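Local coordinates for protein alpha-Amylase (PDB 2B5D) that is an alpha-amylase-type protein of glycosyl hydrolase family 57, at residues Asp255-Arg269 with Arg284-Ser296. Sequence-based numbering, arbitrary orientation.
Sequences DPRYREFYRDIGFDR and RINTGIKYHRITS
D264 reaches across to the turn at T287 and G288, and the tight part of the contact gathers there. A chi1 of -166° swings its carboxylate away from the backbone N and across to that turn, where it accepts from T287 N at OD1 (2.8 Å) and from G288 N on the syn lone pair of OD2 (3.0 Å). Aspartate suits the place, being short and having two acceptors to spread over two backbones. K290 NZ adds a weak salt bridge to D264 OD2 (3.3 Å) and lies over one face of the F261 ring, a cation-pi contact. Beside this, I265 CG2 meets Y291 CE1 at 3.4 Å, an apolar patch covered by helices 68-91 and 97-119.

Toward P256 the chains are joined by backbone, E260 N to H292 O (2.8 Å) and I294 N to Y258 O (2.7 Å), around a single bridge between R259 and R293. Both ends are looser. P256 has an exposed ring, yet its carbonyl O takes T295 N and, from above its plane, R293 NH1. At the other end, beside exposed F267, long R284 spans to R269 O, which lies in the guanidinium plane, 2.7 Å from NH1. The contact joins an irregular loop (284-296) to one ending in a short, weakly bonded helix near 265-268, with D264 at its N-cap, the anti lone pair of OD1 accepting from G266 N.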
loop_
_atom_site.group_PDB
_atom_site.type_symbol
_atom_site.label_atom_id
_atom_site.label_comp_id
_atom_site.label_asym_id
_atom_site.label_seq_id
_atom_site.Cartn_x
_atom_site.Cartn_y
_atom_site.Cartn_z
ATOM N N ASP A 255 3.247 27.377 24.008
ATOM C CA ASP A 255 2.509 28.565 24.431
ATOM C C ASP A 255 1.465 29.010 23.397
ATOM O O ASP A 255 1.773 29.144 22.202
ATOM C CB ASP A 255 3.484 29.707 24.716
ATOM C CG ASP A 255 2.828 30.891 25.413
ATOM O OD1 ASP A 255 2.122 31.658 24.717
ATOM O OD2 ASP A 255 3.043 31.076 26.647
ATOM N N PRO A 256 0.216 29.269 23.859
ATOM C CA PRO A 256 -0.852 29.689 22.946
ATOM C C PRO A 256 -0.570 30.929 22.093
ATOM O O PRO A 256 -1.230 31.104 21.071
ATOM C CB PRO A 256 -2.077 29.880 23.863
ATOM C CG PRO A 256 -1.577 29.850 25.249
ATOM C CD PRO A 256 -0.247 29.149 25.256
ATOM N N ARG A 257 0.406 31.759 22.458
ATOM C CA ARG A 257 0.733 33.005 21.678
ATOM C C ARG A 257 1.670 32.747 20.512
ATOM O O ARG A 257 1.998 33.663 19.732
ATOM C CB ARG A 257 1.405 34.072 22.561
ATOM C CG ARG A 257 0.519 34.663 23.670
ATOM C CD ARG A 257 1.377 35.434 24.655
ATOM N NE ARG A 257 2.028 34.536 25.606
ATOM C CZ ARG A 257 2.755 34.923 26.651
ATOM N NH1 ARG A 257 3.305 34.005 27.442
ATOM N NH2 ARG A 257 2.945 36.218 26.893
ATOM N N TYR A 258 2.158 31.515 20.426
ATOM C CA TYR A 258 3.153 31.185 19.421
ATOM C C TYR A 258 2.501 30.711 18.122
ATOM O O TYR A 258 1.394 30.172 18.122
ATOM C CB TYR A 258 4.157 30.157 19.954
ATOM C CG TYR A 258 5.222 30.706 20.901
ATOM C CD1 TYR A 258 5.584 29.996 22.028
ATOM C CD2 TYR A 258 5.855 31.922 20.659
ATOM C CE1 TYR A 258 6.543 30.469 22.893
ATOM C CE2 TYR A 258 6.826 32.414 21.513
ATOM C CZ TYR A 258 7.169 31.687 22.625
ATOM O OH TYR A 258 8.139 32.154 23.495
ATOM N N ARG A 259 3.212 30.920 17.018
ATOM C CA ARG A 259 2.718 30.591 15.690
ATOM C C ARG A 259 2.496 29.090 15.530
ATOM O O ARG A 259 3.382 28.272 15.845
ATOM C CB ARG A 259 3.695 31.153 14.668
ATOM C CG ARG A 259 3.241 31.212 13.227
ATOM C CD ARG A 259 4.159 30.287 12.501
ATOM N NE ARG A 259 4.703 30.896 11.315
ATOM C CZ ARG A 259 5.664 30.348 10.581
ATOM N NH1 ARG A 259 6.108 30.964 9.497
ATOM N NH2 ARG A 259 6.180 29.184 10.932
ATOM N N GLU A 260 1.298 28.745 15.058
ATOM C CA GLU A 260 0.868 27.371 14.814
ATOM C C GLU A 260 1.515 26.817 13.547
ATOM O O GLU A 260 1.445 27.435 12.485
ATOM C CB GLU A 260 -0.654 27.331 14.703
ATOM C CG GLU A 260 -1.232 25.998 14.264
ATOM C CD GLU A 260 -0.968 24.891 15.262
ATOM O OE1 GLU A 260 -0.272 23.923 14.897
ATOM O OE2 GLU A 260 -1.438 24.998 16.419
ATOM N N PHE A 261 2.140 25.647 13.658
ATOM C CA PHE A 261 2.887 25.070 12.545
ATOM C C PHE A 261 1.950 24.507 11.477
ATOM O O PHE A 261 2.152 24.731 10.279
ATOM C CB PHE A 261 3.860 23.995 13.037
ATOM C CG PHE A 261 4.768 23.464 11.960
ATOM C CD1 PHE A 261 5.920 24.148 11.604
ATOM C CD2 PHE A 261 4.463 22.276 11.296
ATOM C CE1 PHE A 261 6.745 23.666 10.604
ATOM C CE2 PHE A 261 5.280 21.786 10.297
ATOM C CZ PHE A 261 6.423 22.472 9.949
ATOM N N TYR A 262 0.910 23.819 11.936
ATOM C CA TYR A 262 0.020 23.031 11.086
ATOM C C TYR A 262 -1.219 23.779 10.604
ATOM O O TYR A 262 -2.311 23.190 10.498
ATOM C CB TYR A 262 -0.391 21.741 11.811
ATOM C CG TYR A 262 0.783 20.857 12.089
ATOM C CD1 TYR A 262 1.246 20.676 13.394
ATOM C CD2 TYR A 262 1.480 20.253 11.032
ATOM C CE1 TYR A 262 2.352 19.876 13.650
ATOM C CE2 TYR A 262 2.588 19.451 11.269
ATOM C CZ TYR A 262 3.020 19.258 12.579
ATOM O OH TYR A 262 4.120 18.451 12.819
ATOM N N ARG A 263 -1.044 25.071 10.339
ATOM C CA ARG A 263 -1.994 25.857 9.567
ATOM C C ARG A 263 -1.227 26.701 8.589
ATOM O O ARG A 263 -0.313 27.450 8.958
ATOM C CB ARG A 263 -2.898 26.715 10.448
ATOM C CG ARG A 263 -3.986 25.910 11.139
ATOM C CD ARG A 263 -5.161 25.668 10.217
ATOM N NE ARG A 263 -6.341 26.077 10.953
ATOM C CZ ARG A 263 -7.153 27.065 10.619
ATOM N NH1 ARG A 263 -8.166 27.362 11.431
ATOM N NH2 ARG A 263 -6.980 27.742 9.492
ATOM N N ASP A 264 -1.607 26.568 7.329
ATOM C CA ASP A 264 -0.833 27.116 6.241
ATOM C C ASP A 264 -1.809 27.374 5.107
ATOM O O ASP A 264 -2.775 26.645 4.958
ATOM C CB ASP A 264 0.266 26.110 5.835
ATOM C CG ASP A 264 1.318 26.720 4.941
ATOM O OD1 ASP A 264 1.033 26.917 3.744
ATOM O OD2 ASP A 264 2.448 26.980 5.424
ATOM N N ILE A 265 -1.558 28.418 4.324
ATOM C CA ILE A 265 -2.488 28.818 3.260
ATOM C C ILE A 265 -2.574 27.800 2.118
ATOM O O ILE A 265 -3.479 27.874 1.289
ATOM C CB ILE A 265 -2.167 30.211 2.697
ATOM C CG1 ILE A 265 -0.773 30.221 2.066
ATOM C CG2 ILE A 265 -2.337 31.228 3.787
ATOM C CD1 ILE A 265 -0.510 31.387 1.165
ATOM N N GLY A 266 -1.636 26.858 2.092
ATOM C CA GLY A 266 -1.601 25.824 1.077
ATOM C C GLY A 266 -2.672 24.797 1.344
ATOM O O GLY A 266 -2.953 23.971 0.493
ATOM N N PHE A 267 -3.271 24.853 2.534
ATOM C CA PHE A 267 -4.345 23.940 2.914
ATOM C C PHE A 267 -5.679 24.688 2.995
ATOM O O PHE A 267 -6.756 24.078 2.923
ATOM C CB PHE A 267 -4.026 23.267 4.251
ATOM C CG PHE A 267 -2.865 22.303 4.192
ATOM C CD1 PHE A 267 -1.553 22.753 4.352
ATOM C CD2 PHE A 267 -3.081 20.940 3.975
ATOM C CE1 PHE A 267 -0.482 21.864 4.302
ATOM C CE2 PHE A 267 -2.003 20.036 3.921
ATOM C CZ PHE A 267 -0.705 20.506 4.090
ATOM N N ASP A 268 -5.584 26.013 3.117
ATOM C CA ASP A 268 -6.736 26.878 3.358
ATOM C C ASP A 268 -7.171 27.670 2.140
ATOM O O ASP A 268 -8.363 27.753 1.846
ATOM C CB ASP A 268 -6.442 27.848 4.504
ATOM C CG ASP A 268 -6.209 27.139 5.820
ATOM O OD1 ASP A 268 -5.657 27.785 6.744
ATOM O OD2 ASP A 268 -6.567 25.938 5.925
ATOM N N ARG A 269 -6.212 28.273 1.450
ATOM C CA ARG A 269 -6.534 29.095 0.291
ATOM C C ARG A 269 -7.172 28.234 -0.814
ATOM O O ARG A 269 -6.875 27.038 -0.943
ATOM C CB ARG A 269 -5.284 29.804 -0.226
ATOM C CG ARG A 269 -5.525 31.204 -0.713
ATOM C CD ARG A 269 -5.050 32.257 0.279
ATOM N NE ARG A 269 -6.154 32.929 0.954
ATOM C CZ ARG A 269 -6.087 34.129 1.533
ATOM N NH1 ARG A 269 -4.966 34.841 1.541
ATOM N NH2 ARG A 269 -7.172 34.629 2.104
ATOM N N ARG A 284 -2.026 19.298 -1.811
ATOM C CA ARG A 284 -1.823 20.375 -0.832
ATOM C C ARG A 284 -0.602 20.097 0.044
ATOM O O ARG A 284 -0.457 18.996 0.597
ATOM C CB ARG A 284 -3.048 20.511 0.089
ATOM C CG ARG A 284 -4.399 20.648 -0.599
ATOM C CD ARG A 284 -4.634 22.065 -1.003
ATOM N NE ARG A 284 -6.050 22.403 -1.114
ATOM C CZ ARG A 284 -6.510 23.650 -1.117
ATOM N NH1 ARG A 284 -5.670 24.668 -0.999
ATOM N NH2 ARG A 284 -7.807 23.884 -1.232
ATOM N N ILE A 285 0.266 21.098 0.165
ATOM C CA ILE A 285 1.442 21.032 1.041
ATOM C C ILE A 285 1.627 22.388 1.713
ATOM O O ILE A 285 0.907 23.336 1.387
ATOM C CB ILE A 285 2.743 20.686 0.260
ATOM C CG1 ILE A 285 3.050 21.766 -0.788
ATOM C CG2 ILE A 285 2.691 19.252 -0.321
ATOM C CD1 ILE A 285 4.432 21.668 -1.369
ATOM N N ASN A 286 2.595 22.468 2.636
ATOM C CA ASN A 286 2.951 23.719 3.327
ATOM C C ASN A 286 3.690 24.683 2.409
ATOM O O ASN A 286 4.501 24.269 1.566
ATOM C CB ASN A 286 3.771 23.449 4.604
ATOM C CG ASN A 286 2.905 22.985 5.789
ATOM O OD1 ASN A 286 3.378 22.291 6.685
ATOM N ND2 ASN A 286 1.641 23.372 5.796
ATOM N N THR A 287 3.386 25.968 2.577
ATOM C CA THR A 287 3.956 27.038 1.758
ATOM C C THR A 287 5.015 27.815 2.532
ATOM O O THR A 287 5.966 28.349 1.953
ATOM C CB THR A 287 2.856 28.041 1.270
ATOM O OG1 THR A 287 2.210 28.642 2.398
ATOM C CG2 THR A 287 1.802 27.351 0.425
ATOM N N GLY A 288 4.827 27.902 3.846
ATOM C CA GLY A 288 5.726 28.691 4.676
ATOM C C GLY A 288 5.097 29.976 5.159
ATOM O O GLY A 288 5.620 30.647 6.051
ATOM N N ILE A 289 3.972 30.334 4.558
ATOM C CA ILE A 289 3.198 31.443 5.081
ATOM C C ILE A 289 1.949 30.976 5.827
ATOM O O ILE A 289 1.024 30.378 5.251
ATOM C CB ILE A 289 3.013 32.671 4.087
ATOM C CG1 ILE A 289 1.707 33.444 4.386
ATOM C CG2 ILE A 289 3.291 32.331 2.589
ATOM C CD1 ILE A 289 0.591 33.088 3.543
ATOM N N LYS A 290 1.986 31.257 7.131
ATOM C CA LYS A 290 1.074 30.715 8.140
ATOM C C LYS A 290 0.569 31.839 9.053
ATOM O O LYS A 290 1.364 32.652 9.531
ATOM C CB LYS A 290 1.806 29.679 9.009
ATOM C CG LYS A 290 2.769 28.736 8.308
ATOM C CD LYS A 290 3.066 27.584 9.230
ATOM C CE LYS A 290 4.368 26.894 8.897
ATOM N NZ LYS A 290 4.188 25.765 7.958
ATOM N N TYR A 291 -0.733 31.858 9.321
ATOM C CA TYR A 291 -1.386 33.004 9.973
ATOM C C TYR A 291 -1.969 32.784 11.369
ATOM O O TYR A 291 -2.414 33.715 11.999
ATOM C CB TYR A 291 -2.504 33.526 9.055
ATOM C CG TYR A 291 -2.051 34.134 7.724
ATOM C CD1 TYR A 291 -2.546 33.658 6.532
ATOM C CD2 TYR A 291 -1.169 35.221 7.685
ATOM C CE1 TYR A 291 -2.150 34.221 5.318
ATOM C CE2 TYR A 291 -0.775 35.803 6.470
ATOM C CZ TYR A 291 -1.275 35.303 5.308
ATOM O OH TYR A 291 -0.899 35.862 4.111
ATOM N N HIS A 292 -1.970 31.558 11.864
ATOM C CA HIS A 292 -2.581 31.261 13.159
ATOM C C HIS A 292 -1.564 31.054 14.276
ATOM O O HIS A 292 -0.394 30.708 14.023
ATOM C CB HIS A 292 -3.521 30.070 13.029
ATOM C CG HIS A 292 -4.569 30.255 11.961
ATOM N ND1 HIS A 292 -4.281 30.193 10.609
ATOM C CD2 HIS A 292 -5.893 30.529 12.050
ATOM C CE1 HIS A 292 -5.390 30.387 9.918
ATOM N NE2 HIS A 292 -6.381 30.587 10.769
ATOM N N ARG A 293 -2.006 31.351 15.497
ATOM C CA ARG A 293 -1.241 31.016 16.676
ATOM C C ARG A 293 -1.803 29.712 17.264
ATOM O O ARG A 293 -2.929 29.323 16.951
ATOM C CB ARG A 293 -1.281 32.156 17.701
ATOM C CG ARG A 293 -2.675 32.622 18.094
ATOM C CD ARG A 293 -2.615 33.871 18.963
ATOM N NE ARG A 293 -3.918 34.145 19.558
ATOM C CZ ARG A 293 -4.336 33.696 20.741
ATOM N NH1 ARG A 293 -3.553 32.937 21.501
ATOM N NH2 ARG A 293 -5.556 33.995 21.155
ATOM N N ILE A 294 -1.036 29.064 18.134
ATOM C CA ILE A 294 -1.455 27.789 18.720
ATOM C C ILE A 294 -2.820 27.903 19.424
ATOM O O ILE A 294 -3.603 26.946 19.387
ATOM C CB ILE A 294 -0.341 27.178 19.641
ATOM C CG1 ILE A 294 0.917 26.860 18.822
ATOM C CG2 ILE A 294 -0.841 25.925 20.415
ATOM C CD1 ILE A 294 2.167 26.689 19.633
ATOM N N THR A 295 -3.062 29.040 20.097
ATOM C CA THR A 295 -4.376 29.434 20.659
ATOM C C THR A 295 -4.783 28.748 21.968
ATOM O O THR A 295 -5.233 29.413 22.918
ATOM C CB THR A 295 -5.511 29.237 19.617
ATOM O OG1 THR A 295 -5.196 29.979 18.441
ATOM C CG2 THR A 295 -6.858 29.704 20.162
ATOM N N SER A 296 -4.672 27.413 22.019
ATOM C CA SER A 296 -5.173 26.663 23.162
ATOM C C SER A 296 -4.853 25.200 22.966
ATOM O O SER A 296 -4.378 24.816 21.915
ATOM C CB SER A 296 -6.688 26.816 23.270
ATOM O OG SER A 296 -7.336 25.839 22.463
HETATM O O HOH W 1 -0.334 29.003 11.215
#